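Local coordinates for AT-rich interactive domain-containing protein 4 (Arabidopsis thaliana, PDB 6LQF), which probably helps regulate transcription in the nucleus, using this ARID-PHD cassette to bind DNA and a trimethylated histone H3 tail, at residues A57-S61 against K62-L66; R96-T99 against L100-M104; L177-V180 against C181-C184. One frame throughout, in Å; residues are numbered along the deposited sequence.

Contact 1. Residues A57-S61 against K62-L66. With nucleotides of chain C.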
loop_
_atom_site.group_PDB
_atom_site.type_symbol
_atom_site.label_atom_id
_atom_site.label_comp_id
_atom_site.label_asym_id
_atom_site.label_seq_id
_atom_site.Cartn_x
_atom_site.Cartn_y
_atom_site.Cartn_z
ATOM N N ALA A 57 18.728 -2.841 2.132
ATOM C CA ALA A 57 17.919 -2.882 3.352
ATOM C C ALA A 57 17.323 -4.277 3.425
ATOM O O ALA A 57 16.919 -4.878 2.418
ATOM C CB ALA A 57 16.808 -1.845 3.389
ATOM N N VAL A 58 17.265 -4.774 4.643
ATOM C CA VAL A 58 16.802 -6.138 4.920
ATOM C C VAL A 58 15.660 -6.052 5.935
ATOM O O VAL A 58 15.714 -5.271 6.904
ATOM C CB VAL A 58 17.939 -6.968 5.477
ATOM C CG1 VAL A 58 17.480 -8.355 5.932
ATOM C CG2 VAL A 58 19.027 -7.081 4.433
ATOM N N LEU A 59 14.635 -6.873 5.712
ATOM C CA LEU A 59 13.472 -7.001 6.587
ATOM C C LEU A 59 13.147 -8.493 6.695
ATOM O O LEU A 59 12.888 -9.132 5.688
ATOM C CB LEU A 59 12.283 -6.255 6.015
ATOM C CG LEU A 59 11.023 -6.347 6.883
ATOM C CD1 LEU A 59 11.299 -5.638 8.164
ATOM C CD2 LEU A 59 9.860 -5.701 6.182
ATOM N N ASN A 60 13.122 -9.003 7.916
ATOM C CA ASN A 60 12.854 -10.404 8.205
ATOM C C ASN A 60 13.746 -11.303 7.339
ATOM O O ASN A 60 13.265 -12.237 6.724
ATOM C CB ASN A 60 11.374 -10.707 7.951
ATOM C CG ASN A 60 10.902 -11.993 8.602
ATOM O OD1 ASN A 60 11.496 -12.465 9.556
ATOM N ND2 ASN A 60 9.801 -12.572 8.077
ATOM N N SER A 61 15.040 -10.964 7.296
ATOM C CA SER A 61 16.103 -11.727 6.595
ATOM C C SER A 61 16.012 -11.769 5.087
ATOM O O SER A 61 16.698 -12.616 4.480
ATOM C CB SER A 61 16.099 -13.190 7.085
ATOM O OG SER A 61 16.286 -13.263 8.496
ATOM N N LYS A 62 15.155 -10.966 4.456
ATOM C CA LYS A 62 15.121 -10.868 3.011
ATOM C C LYS A 62 15.288 -9.419 2.596
ATOM O O LYS A 62 14.983 -8.506 3.379
ATOM C CB LYS A 62 13.821 -11.455 2.439
ATOM C CG LYS A 62 13.746 -12.962 2.647
ATOM C CD LYS A 62 12.462 -13.518 2.052
ATOM C CE LYS A 62 12.502 -15.038 2.148
ATOM N NZ LYS A 62 11.255 -15.654 1.627
ATOM N N ARG A 63 15.769 -9.178 1.379
ATOM C CA ARG A 63 15.887 -7.783 0.900
ATOM C C ARG A 63 14.525 -7.095 0.940
ATOM O O ARG A 63 13.520 -7.700 0.621
ATOM C CB ARG A 63 16.452 -7.745 -0.533
ATOM C CG ARG A 63 16.764 -6.307 -1.014
ATOM C CD ARG A 63 17.412 -6.346 -2.435
ATOM N NE ARG A 63 18.485 -7.351 -2.600
ATOM C CZ ARG A 63 19.766 -7.079 -2.365
ATOM N NH1 ARG A 63 20.187 -5.869 -1.996
ATOM N NH2 ARG A 63 20.674 -8.012 -2.534
ATOM N N LEU A 64 14.475 -5.844 1.376
ATOM C CA LEU A 64 13.205 -5.133 1.478
ATOM C C LEU A 64 12.448 -5.061 0.142
ATOM O O LEU A 64 13.036 -4.636 -0.860
ATOM C CB LEU A 64 13.524 -3.739 1.995
ATOM C CG LEU A 64 12.313 -2.831 2.131
ATOM C CD1 LEU A 64 11.403 -3.341 3.238
ATOM C CD2 LEU A 64 12.840 -1.437 2.424
ATOM N N ASP A 65 11.173 -5.471 0.143
ATOM C CA ASP A 65 10.323 -5.515 -1.067
ATOM C C ASP A 65 9.578 -4.191 -1.277
ATOM O O ASP A 65 8.403 -4.014 -0.844
ATOM C CB ASP A 65 9.326 -6.684 -0.927
ATOM C CG ASP A 65 8.332 -6.793 -2.076
ATOM O OD1 ASP A 65 8.409 -6.039 -3.073
ATOM O OD2 ASP A 65 7.463 -7.700 -1.963
ATOM N N LEU A 66 10.243 -3.250 -1.908
ATOM C CA LEU A 66 9.690 -1.890 -2.057
ATOM C C LEU A 66 8.498 -1.839 -2.979
ATOM O O LEU A 66 7.602 -0.989 -2.807
ATOM C CB LEU A 66 10.762 -0.923 -2.599
ATOM C CG LEU A 66 11.884 -0.601 -1.678
ATOM C CD1 LEU A 66 12.964 0.105 -2.491
ATOM C CD2 LEU A 66 11.364 0.363 -0.620
ATOM P P DA C 4 15.637 -8.347 10.277
ATOM O OP1 DA C 4 15.967 -9.397 9.387
ATOM O OP2 DA C 4 14.492 -7.517 10.031
ATOM O "O5'" DA C 4 15.392 -8.953 11.714
ATOM C "C5'" DA C 4 16.342 -9.843 12.279
ATOM C "C4'" DA C 4 15.942 -10.245 13.680
ATOM O "O4'" DA C 4 16.138 -9.153 14.592
ATOM C "C3'" DA C 4 14.503 -10.699 13.871
ATOM O "O3'" DA C 4 14.598 -11.747 14.822
ATOM C "C2'" DA C 4 13.830 -9.488 14.478
ATOM C "C1'" DA C 4 14.939 -8.878 15.290
ATOM N N9 DA C 4 14.886 -7.443 15.467
ATOM C C8 DA C 4 14.531 -6.489 14.554
ATOM N N7 DA C 4 14.695 -5.266 14.977
ATOM C C5 DA C 4 15.197 -5.423 16.257
ATOM C C6 DA C 4 15.558 -4.507 17.244
ATOM N N6 DA C 4 15.484 -3.189 17.088
ATOM N N1 DA C 4 16.026 -4.995 18.409
ATOM C C2 DA C 4 16.090 -6.316 18.569
ATOM N N3 DA C 4 15.784 -7.278 17.718
ATOM C C4 DA C 4 15.342 -6.760 16.562
ATOM P P DT C 3 18.444 -2.614 7.897
ATOM O OP1 DT C 3 18.603 -3.264 6.625
ATOM O OP2 DT C 3 17.514 -1.549 8.038
ATOM O "O5'" DT C 3 18.113 -3.685 9.012
ATOM C "C5'" DT C 3 18.881 -4.870 9.091
ATOM C "C4'" DT C 3 18.471 -5.721 10.266
ATOM O "O4'" DT C 3 18.828 -5.040 11.476
ATOM C "C3'" DT C 3 16.984 -6.073 10.392
ATOM O "O3'" DT C 3 16.936 -7.490 10.477
ATOM C "C2'" DT C 3 16.572 -5.439 11.708
ATOM C "C1'" DT C 3 17.880 -5.356 12.459
ATOM N N1 DT C 3 17.953 -4.309 13.453
ATOM C C2 DT C 3 18.440 -4.597 14.702
ATOM O O2 DT C 3 18.699 -5.722 15.068
ATOM N N3 DT C 3 18.515 -3.520 15.542
ATOM C C4 DT C 3 18.224 -2.208 15.238
ATOM O O4 DT C 3 18.366 -1.343 16.081
ATOM C C5 DT C 3 17.765 -1.976 13.894
ATOM C C7 DT C 3 17.421 -0.583 13.474
ATOM C C6 DT C 3 17.686 -3.020 13.071
#
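Leu64 packs against Ala57 and Leu59 on the buried side of a small antiparallel hairpin. Its CB lies 4.0 Å from Ala57 CB. Its first torsion (chi1 178°) sets CG anti to the backbone N. From there the two methyls part: CD2 stays by Ala57 CB, and CD1 reaches Leu59 CD2 at 4.1 Å, where the two leucines cross at a slant. His114 and Leu111 of helix 107-118 close over this patch.

The backbone holds the same residues together. Leu64 N donates to Ala57 O at 2.8 Å. Leu59 and Lys62 form the hydrogen-bonded pair. Leu59 N meets Lys62 O at 2.9 Å, while the return bond from Lys62 N to Leu59 O is longer at 3.2 Å. A type I' turn through Asn60 and Ser61 closes this two-residue hairpin of the ARID domain. The side chain of Asn60 is held by Asn97 and Thr99.

Val58 sits in the non-hydrogen-bonded pair with Arg63. Its N therefore faces away from the partner strand and binds OP1 of DT3 of chain C at 2.8 Å. At the turn, Asn60 N reaches OP2 of DA4 of chain C at 2.9 Å. Ser61 N takes OP1 of the same phosphate at 2.8 Å. Two successive phosphates are thus held by main-chain N-H groups. These three bonds all go to phosphate oxygens, so this grip probably follows the DNA backbone more than the base sequence.

Contact 2. Residues R96-T99 against L100-M104. With nucleotides of chain C.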
loop_
_atom_site.group_PDB
_atom_site.type_symbol
_atom_site.label_atom_id
_atom_site.label_comp_id
_atom_site.label_asym_id
_atom_site.label_seq_id
_atom_site.Cartn_x
_atom_site.Cartn_y
_atom_site.Cartn_z
ATOM N N ARG A 96 7.225 -9.767 0.071
ATOM C CA ARG A 96 8.051 -10.994 0.088
ATOM C C ARG A 96 8.682 -11.236 1.454
ATOM O O ARG A 96 9.028 -12.404 1.774
ATOM C CB ARG A 96 9.179 -10.937 -0.954
ATOM C CG ARG A 96 8.683 -11.012 -2.343
ATOM C CD ARG A 96 9.925 -11.235 -3.253
ATOM N NE ARG A 96 10.754 -10.047 -3.387
ATOM C CZ ARG A 96 10.588 -9.169 -4.372
ATOM N NH1 ARG A 96 9.615 -9.353 -5.256
ATOM N NH2 ARG A 96 11.357 -8.104 -4.473
ATOM N N ASN A 97 8.808 -10.172 2.263
ATOM C CA ASN A 97 9.450 -10.271 3.574
ATOM C C ASN A 97 8.593 -10.993 4.604
ATOM O O ASN A 97 9.094 -11.382 5.665
ATOM C CB ASN A 97 9.808 -8.865 4.057
ATOM C CG ASN A 97 10.594 -8.130 3.028
ATOM O OD1 ASN A 97 10.044 -7.490 2.142
ATOM N ND2 ASN A 97 11.918 -8.283 3.087
ATOM N N HIS A 98 7.294 -11.165 4.327
ATOM C CA HIS A 98 6.454 -11.869 5.260
ATOM C C HIS A 98 6.793 -13.342 5.391
ATOM O O HIS A 98 7.065 -14.014 4.381
ATOM C CB HIS A 98 4.995 -11.724 4.802
ATOM C CG HIS A 98 4.026 -12.494 5.633
ATOM N ND1 HIS A 98 3.563 -12.062 6.859
ATOM C CD2 HIS A 98 3.407 -13.671 5.380
ATOM C CE1 HIS A 98 2.673 -12.929 7.321
ATOM N NE2 HIS A 98 2.571 -13.917 6.450
ATOM N N THR A 99 6.777 -13.848 6.620
ATOM C CA THR A 99 6.717 -15.287 6.866
ATOM C C THR A 99 5.564 -15.569 7.833
ATOM O O THR A 99 5.186 -14.704 8.634
ATOM C CB THR A 99 8.076 -15.853 7.442
ATOM O OG1 THR A 99 8.449 -15.137 8.630
ATOM C CG2 THR A 99 9.200 -15.736 6.416
ATOM N N LEU A 100 4.969 -16.766 7.699
ATOM C CA LEU A 100 3.801 -17.176 8.477
ATOM C C LEU A 100 4.036 -17.020 9.965
ATOM O O LEU A 100 3.233 -16.434 10.691
ATOM C CB LEU A 100 3.453 -18.627 8.159
ATOM C CG LEU A 100 2.181 -19.138 8.822
ATOM C CD1 LEU A 100 1.080 -19.266 7.773
ATOM C CD2 LEU A 100 2.459 -20.482 9.519
ATOM N N THR A 101 5.155 -17.570 10.411
ATOM C CA THR A 101 5.579 -17.437 11.784
ATOM C C THR A 101 6.774 -16.510 11.759
ATOM O O THR A 101 7.820 -16.829 11.190
ATOM C CB THR A 101 5.975 -18.777 12.425
ATOM O OG1 THR A 101 7.130 -19.287 11.757
ATOM C CG2 THR A 101 4.836 -19.781 12.334
ATOM N N ASN A 102 6.576 -15.343 12.333
ATOM C CA ASN A 102 7.616 -14.335 12.428
ATOM C C ASN A 102 7.402 -13.633 13.746
ATOM O O ASN A 102 6.283 -13.650 14.297
ATOM C CB ASN A 102 7.562 -13.340 11.256
ATOM C CG ASN A 102 6.375 -12.384 11.343
ATOM O OD1 ASN A 102 6.399 -11.425 12.103
ATOM N ND2 ASN A 102 5.338 -12.637 10.564
ATOM N N ARG A 103 8.465 -13.018 14.247
ATOM C CA ARG A 103 8.379 -12.202 15.461
ATOM C C ARG A 103 8.708 -10.732 15.150
ATOM O O ARG A 103 9.484 -10.084 15.870
ATOM C CB ARG A 103 9.328 -12.732 16.538
ATOM C CG ARG A 103 8.905 -14.065 17.166
ATOM C CD ARG A 103 7.453 -14.024 17.642
ATOM N NE ARG A 103 7.229 -13.065 18.727
ATOM C CZ ARG A 103 6.041 -12.544 19.046
ATOM N NH1 ARG A 103 4.953 -12.876 18.358
ATOM N NH2 ARG A 103 5.939 -11.680 20.050
ATOM N N MET A 104 8.152 -10.231 14.054
ATOM C CA MET A 104 8.407 -8.874 13.578
ATOM C C MET A 104 7.452 -7.912 14.258
ATOM O O MET A 104 6.556 -7.334 13.636
ATOM C CB MET A 104 8.237 -8.813 12.065
ATOM C CG MET A 104 9.286 -9.689 11.326
ATOM S SD MET A 104 10.983 -9.083 11.456
ATOM C CE MET A 104 10.815 -7.420 10.885
ATOM P P DG C 5 13.414 -12.713 15.091
ATOM O OP1 DG C 5 14.000 -14.073 15.179
ATOM O OP2 DG C 5 12.264 -12.429 14.203
ATOM O "O5'" DG C 5 12.936 -12.265 16.550
ATOM C "C5'" DG C 5 13.830 -12.393 17.615
ATOM C "C4'" DG C 5 13.365 -11.569 18.791
ATOM O "O4'" DG C 5 13.460 -10.170 18.472
ATOM C "C3'" DG C 5 11.927 -11.807 19.268
ATOM O "O3'" DG C 5 11.989 -12.070 20.677
ATOM C "C2'" DG C 5 11.220 -10.469 18.975
ATOM C "C1'" DG C 5 12.395 -9.516 19.119
ATOM N N9 DG C 5 12.231 -8.224 18.487
ATOM C C8 DG C 5 11.764 -7.955 17.234
ATOM N N7 DG C 5 11.741 -6.679 16.964
ATOM C C5 DG C 5 12.257 -6.083 18.110
ATOM C C6 DG C 5 12.450 -4.720 18.432
ATOM O O6 DG C 5 12.247 -3.738 17.697
ATOM N N1 DG C 5 12.938 -4.558 19.707
ATOM C C2 DG C 5 13.184 -5.597 20.576
ATOM N N2 DG C 5 13.650 -5.292 21.759
ATOM N N3 DG C 5 13.004 -6.860 20.276
ATOM C C4 DG C 5 12.523 -7.021 19.056
ATOM P P DA C 6 10.705 -12.485 21.551
ATOM O OP1 DA C 6 11.046 -13.747 22.239
ATOM O OP2 DA C 6 9.443 -12.382 20.792
ATOM O "O5'" DA C 6 10.709 -11.390 22.715
ATOM C "C5'" DA C 6 11.930 -11.096 23.389
ATOM C "C4'" DA C 6 11.741 -9.936 24.379
ATOM O "O4'" DA C 6 11.706 -8.679 23.652
ATOM C "C3'" DA C 6 10.471 -9.970 25.217
ATOM O "O3'" DA C 6 10.748 -9.440 26.521
ATOM C "C2'" DA C 6 9.517 -9.052 24.435
ATOM C "C1'" DA C 6 10.471 -7.999 23.901
ATOM N N9 DA C 6 10.064 -7.409 22.629
ATOM C C8 DA C 6 9.643 -8.080 21.495
ATOM N N7 DA C 6 9.400 -7.295 20.476
ATOM C C5 DA C 6 9.667 -6.015 20.973
ATOM C C6 DA C 6 9.616 -4.745 20.371
ATOM N N6 DA C 6 9.238 -4.524 19.098
ATOM N N1 DA C 6 9.976 -3.692 21.160
ATOM C C2 DA C 6 10.347 -3.908 22.414
ATOM N N3 DA C 6 10.460 -5.061 23.078
ATOM C C4 DA C 6 10.122 -6.085 22.281
#
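Asn102 reaches back over the bend to Thr99, where its ND2 donates to Thr99 O at 2.8 Å. The bond is nearly straight (170°). It lies in the carbonyl plane and in the plane of the amide, so the amide meets its acceptor flat. Thr99 OG1 adds a second link and donates to Thr101 O at 3.1 Å, from well above that carbonyl plane. Thr99 OG1 also lies 3.3 Å from Asn102 CB. Chi1 of Asn102 (72°) places CG between the backbone N and the carbonyl carbon, and this torsion brings ND2 to Thr99 O.

The other end of the amide is also used. Asn102 OD1 accepts from Met104 N at 2.9 Å, on a lone pair in the carbonyl plane, and this makes an Asx turn. One side chain thus ties the loop on both flanks, and its rotation is fixed. The loop joins helix 87-91 to helix 107-118 in the ARID domain, a family of the helix-turn-helix clan. As in other ARID domains, it lies against the DNA.

Arg103, next in the chain, has its CB turned away from 96-99. With bends at chi2 and chi3, its NE donates to OP2 of DA6 of chain C at 3.1 Å, at the edge of the guanidinium and in its plane. Arg103 O comes within 3.4 Å of C8 of DG5 of chain C.

Further out, the His98 ring stands across the Asn102 amide, with the planes 72° apart and His98 ND1 4.1 Å from Asn102 ND2. Phe92 meets this ring edge-to-face. Asn60 ND2 is hydrogen-bonded to Thr99 OG1, and Lys88 holds Met104 O.

Contact 3. Residues L177-V180 against C181-C184. With ZN (zinc ion), chain F.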
loop_
_atom_site.group_PDB
_atom_site.type_symbol
_atom_site.label_atom_id
_atom_site.label_comp_id
_atom_site.label_asym_id
_atom_site.label_seq_id
_atom_site.Cartn_x
_atom_site.Cartn_y
_atom_site.Cartn_z
ATOM N N LEU A 177 -12.360 -10.744 7.958
ATOM C CA LEU A 177 -13.593 -11.170 7.261
ATOM C C LEU A 177 -13.596 -10.794 5.789
ATOM O O LEU A 177 -13.095 -9.702 5.427
ATOM C CB LEU A 177 -14.807 -10.535 7.929
ATOM C CG LEU A 177 -15.064 -10.969 9.358
ATOM C CD1 LEU A 177 -16.239 -10.130 9.936
ATOM C CD2 LEU A 177 -15.440 -12.438 9.387
ATOM N N GLU A 178 -14.218 -11.638 4.955
ATOM C CA GLU A 178 -14.437 -11.310 3.551
ATOM C C GLU A 178 -15.512 -10.215 3.459
ATOM O O GLU A 178 -16.504 -10.265 4.180
ATOM C CB GLU A 178 -14.905 -12.580 2.782
ATOM C CG GLU A 178 -15.300 -12.368 1.352
ATOM C CD GLU A 178 -15.995 -13.605 0.766
ATOM O OE1 GLU A 178 -16.524 -14.417 1.549
ATOM O OE2 GLU A 178 -16.017 -13.751 -0.468
ATOM N N TYR A 179 -15.316 -9.199 2.621
ATOM C CA TYR A 179 -16.355 -8.213 2.393
ATOM C C TYR A 179 -16.826 -8.255 0.932
ATOM O O TYR A 179 -16.017 -8.165 0.030
ATOM C CB TYR A 179 -15.865 -6.803 2.750
ATOM C CG TYR A 179 -16.926 -5.771 2.452
ATOM C CD1 TYR A 179 -18.047 -5.675 3.255
ATOM C CD2 TYR A 179 -16.821 -4.910 1.357
ATOM C CE1 TYR A 179 -19.053 -4.750 2.963
ATOM C CE2 TYR A 179 -17.819 -3.982 1.052
ATOM C CZ TYR A 179 -18.940 -3.933 1.855
ATOM O OH TYR A 179 -19.974 -3.032 1.616
ATOM N N VAL A 180 -18.141 -8.348 0.724
ATOM C CA VAL A 180 -18.721 -8.257 -0.609
ATOM C C VAL A 180 -19.753 -7.164 -0.549
ATOM O O VAL A 180 -20.633 -7.215 0.314
ATOM C CB VAL A 180 -19.341 -9.596 -1.048
ATOM C CG1 VAL A 180 -20.084 -9.469 -2.356
ATOM C CG2 VAL A 180 -18.239 -10.659 -1.151
ATOM N N CYS A 181 -19.653 -6.191 -1.436
ATOM C CA CYS A 181 -20.510 -4.989 -1.363
ATOM C C CYS A 181 -21.975 -5.271 -1.733
ATOM O O CYS A 181 -22.269 -6.359 -2.268
ATOM C CB CYS A 181 -19.917 -3.893 -2.298
ATOM S SG CYS A 181 -20.349 -4.043 -4.082
ATOM N N PRO A 182 -22.883 -4.336 -1.421
ATOM C CA PRO A 182 -24.307 -4.599 -1.681
ATOM C C PRO A 182 -24.591 -4.760 -3.170
ATOM O O PRO A 182 -25.521 -5.487 -3.531
ATOM C CB PRO A 182 -24.996 -3.343 -1.119
ATOM C CG PRO A 182 -24.070 -2.803 -0.085
ATOM C CD PRO A 182 -22.670 -3.095 -0.648
ATOM N N ASN A 183 -23.882 -4.045 -4.036
ATOM C CA ASN A 183 -24.121 -4.178 -5.477
ATOM C C ASN A 183 -23.709 -5.539 -6.046
ATOM O O ASN A 183 -24.350 -6.029 -6.976
ATOM C CB ASN A 183 -23.424 -3.035 -6.222
ATOM C CG ASN A 183 -24.020 -1.691 -5.862
ATOM O OD1 ASN A 183 -25.090 -1.640 -5.235
ATOM N ND2 ASN A 183 -23.378 -0.615 -6.270
ATOM N N CYS A 184 -22.663 -6.158 -5.493
ATOM C CA CYS A 184 -22.177 -7.463 -5.955
ATOM C C CYS A 184 -22.935 -8.652 -5.386
ATOM O O CYS A 184 -23.021 -9.716 -6.001
ATOM C CB CYS A 184 -20.707 -7.637 -5.584
ATOM S SG CYS A 184 -19.583 -6.692 -6.598
HETATM ZN ZN ZN F . -18.646 -5.155 -5.181
#
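Tyr179 sets its ring, and Val180 its CG1, anti to the backbone N (chi1 177° and 173°), and both groups meet the cysteine loop that follows. The Tyr179 ring then lies alongside Cys181, with Cys181 N over one face and Tyr179 CE2 4.0 Å from Cys181 CB. Tyr179 OH comes to 3.5 Å from Pro182 CD, and the hydroxyl is hydrogen-bonded to Asp160. Val180 CG1 touches Cys184 CB at 3.8 Å.

Cys181 SG sits between its own N and carbonyl carbon (chi1 82°), which brings SG to the zinc ion. Cys181 SG and Cys184 SG each bind zinc at 2.3 Å. Cys148 and Cys151 complete the four-cysteine site of this PHD finger. Between the two ligands the chain is bent in a helical conformation. Cys184 N lies 3.4 Å from Cys181 SG, a weak bond.

Tyr179 also packs on Tyr171 and on an apolar side chain of the bound peptide. With an alanine in place of this tyrosine, the side of Cys181 and Pro182 would probably be left with a gap and Asp160 without its hydroxyl partner.

The metal site and the tyrosine are therefore joined through the Cys181 backbone. The weak N-H contact probably eases the negative charge on the Cys181 thiolate, while zinc ties 181-184 to Cys148 and Cys151.

Contacts 1 and 2 form one DNA-facing surface of the ARID domain, with centres about 11 Å apart. Asn97 joins them: Asn97 O takes Asn60 ND2 at 2.8 Å, and Asn97 ND2 gives to Leu59 O at 2.9 Å. Met104 CE also packs on Leu59 CD1 at 3.3 Å. Together they meet four successive nucleotides of chain C, DT3 and DA4 from the hairpin, DG5 and DA6 from the loop. Contact 3 belongs to the PHD finger. Its centre is about 34 Å from that of contact 1 and about 28 Å from that of contact 2, and its nearest atom is about 10 Å from the DNA. Leu177 and Tyr179 meet the bound peptide instead, consistent with the two domains having separate partners.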